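Local coordinates for Low molecular weight phosphotyrosine protein phosphatase (Vibrio cholerae, PDB 6U1P) that probably removes phosphate from phosphotyrosine in proteins and belongs to a tyrosine phosphoregulatory system controlling exopolysaccharide biosynthesis and biofilm formation, at residues B[42-47]-B[95-100]. Residues are numbered along the deposited sequence; the frame is centred on the assembly and turned at random.
Sequences AGTLKT and ADLLDI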
loop_
_atom_site.group_PDB
_atom_site.type_symbol
_atom_site.label_atom_id
_atom_site.label_comp_id
_atom_site.label_asym_id
_atom_site.label_seq_id
_atom_site.Cartn_x
_atom_site.Cartn_y
_atom_site.Cartn_z
ATOM N N ALA B 42 9.525 12.292 12.999
ATOM C CA ALA B 42 8.245 12.639 13.608
ATOM C C ALA B 42 7.266 13.009 12.501
ATOM O O ALA B 42 7.664 13.306 11.369
ATOM C CB ALA B 42 8.389 13.787 14.620
ATOM N N GLY B 43 5.982 13.012 12.848
ATOM C CA GLY B 43 4.924 13.369 11.918
ATOM C C GLY B 43 4.252 14.658 12.356
ATOM O O GLY B 43 4.287 15.020 13.536
ATOM N N THR B 44 3.693 15.392 11.391
ATOM C CA THR B 44 2.946 16.585 11.764
ATOM C C THR B 44 1.606 16.229 12.401
ATOM O O THR B 44 1.106 16.987 13.235
ATOM C CB THR B 44 2.755 17.515 10.553
ATOM O OG1 THR B 44 2.206 16.794 9.443
ATOM C CG2 THR B 44 4.083 18.158 10.131
ATOM N N LEU B 45 1.020 15.085 12.053
ATOM C CA LEU B 45 -0.339 14.754 12.468
ATOM C C LEU B 45 -0.342 13.553 13.409
ATOM O O LEU B 45 0.365 12.570 13.172
ATOM C CB LEU B 45 -1.224 14.514 11.246
ATOM C CG LEU B 45 -2.740 14.355 11.386
ATOM C CD1 LEU B 45 -3.188 12.945 11.769
ATOM C CD2 LEU B 45 -3.242 15.362 12.430
ATOM N N LYS B 46 -1.116 13.658 14.491
ATOM C CA LYS B 46 -1.294 12.581 15.460
ATOM C C LYS B 46 -1.991 11.398 14.803
ATOM O O LYS B 46 -3.199 11.440 14.552
ATOM C CB LYS B 46 -2.110 13.076 16.668
ATOM C CG LYS B 46 -2.574 12.000 17.647
ATOM C CD LYS B 46 -4.052 12.200 18.016
ATOM C CE LYS B 46 -4.401 11.551 19.356
ATOM N NZ LYS B 46 -5.869 11.336 19.599
ATOM N N THR B 47 -1.261 10.314 14.580
ATOM C CA THR B 47 -1.869 9.087 14.093
ATOM C C THR B 47 -2.127 8.147 15.260
ATOM O O THR B 47 -1.636 8.347 16.373
ATOM C CB THR B 47 -0.963 8.400 13.063
ATOM O OG1 THR B 47 -1.622 7.243 12.533
ATOM C CG2 THR B 47 0.342 7.956 13.709
ATOM N N ALA B 95 5.309 23.537 5.202
ATOM C CA ALA B 95 4.383 24.607 5.555
ATOM C C ALA B 95 3.832 24.422 6.963
ATOM O O ALA B 95 3.786 25.374 7.751
ATOM C CB ALA B 95 3.245 24.665 4.538
ATOM N N ASP B 96 3.410 23.202 7.299
ATOM C CA ASP B 96 2.808 22.980 8.609
ATOM C C ASP B 96 3.811 23.167 9.746
ATOM O O ASP B 96 3.432 23.634 10.827
ATOM C CB ASP B 96 2.166 21.599 8.646
ATOM C CG ASP B 96 1.094 21.441 7.587
ATOM O OD1 ASP B 96 0.618 22.484 7.081
ATOM O OD2 ASP B 96 0.735 20.290 7.253
ATOM N N LEU B 97 5.089 22.848 9.522
ATOM C CA LEU B 97 6.086 23.117 10.555
ATOM C C LEU B 97 6.328 24.619 10.684
ATOM O O LEU B 97 6.378 25.154 11.796
ATOM C CB LEU B 97 7.392 22.383 10.245
ATOM C CG LEU B 97 7.385 20.852 10.351
ATOM C CD1 LEU B 97 8.723 20.277 9.900
ATOM C CD2 LEU B 97 7.047 20.384 11.764
ATOM N N LEU B 98 6.487 25.312 9.554
ATOM C CA LEU B 98 6.627 26.769 9.592
ATOM C C LEU B 98 5.421 27.412 10.260
ATOM O O LEU B 98 5.554 28.395 10.996
ATOM C CB LEU B 98 6.790 27.323 8.174
ATOM C CG LEU B 98 8.099 27.130 7.403
ATOM C CD1 LEU B 98 7.845 27.321 5.909
ATOM C CD2 LEU B 98 9.186 28.090 7.902
ATOM N N ASP B 99 4.239 26.840 10.033
ATOM C CA ASP B 99 3.004 27.333 10.625
ATOM C C ASP B 99 3.096 27.401 12.143
ATOM O O ASP B 99 2.498 28.289 12.763
ATOM C CB ASP B 99 1.858 26.413 10.193
ATOM C CG ASP B 99 0.497 26.952 10.548
ATOM O OD1 ASP B 99 0.055 26.728 11.694
ATOM O OD2 ASP B 99 -0.138 27.589 9.677
ATOM N N ILE B 100 3.860 26.494 12.757
ATOM C CA ILE B 100 3.913 26.341 14.203
ATOM C C ILE B 100 5.322 26.519 14.752
ATOM O O ILE B 100 5.555 26.265 15.934
ATOM C CB ILE B 100 3.334 24.979 14.633
ATOM C CG1 ILE B 100 4.124 23.844 13.977
ATOM C CG2 ILE B 100 1.848 24.901 14.295
ATOM C CD1 ILE B 100 3.787 22.465 14.520
#
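Thr44, the first residue beyond strand 37-43, faces the flank of helix 91-100 at Asp96, with 7.1 Å between Thr44 CA and Asp96 CA, the closest pair of CA atoms across the two segments. No hydrogen bond joins the two segments, and the contact, which buries 104 Å² in all, rests from the 42-47 side on one methyl group. Thr44 CG2 lies 4.1 Å from Leu97 CD2 and 4.2 Å from Asp96 CB, so it meets a leucine methyl and the aliphatic base of the aspartate. The Thr44 and Leu97 side chains cross at about a right angle.

With chi1 at 52°, the threonine divides its branches: CG2 stands anti to the carbonyl carbon and extends to the helix, while OG1 makes a weak hydrogen bond with Thr13 O in the P-loop (C-x5-R, Cys12 to Arg18). In the four-stranded parallel sheet of the low molecular weight phosphatase fold, 37-43 is an outermost strand beside the inner strand 6-12, its end also bonded through Gly43 to Gln73 and Val75. The Thr44 side chain is about 7 Å from that of Cys12, the predicted nucleophile, placing the contact close to the probable active site. Leu97 is buried and also packs on Leu109 and Phe80, and Val11 of strand 6-12 touches both Thr44 and Leu97. Thr44 O accepts a hydrogen bond from Gln74 NE2, tying the start of the loop after strand 37-43 to the loop before helix 77-82.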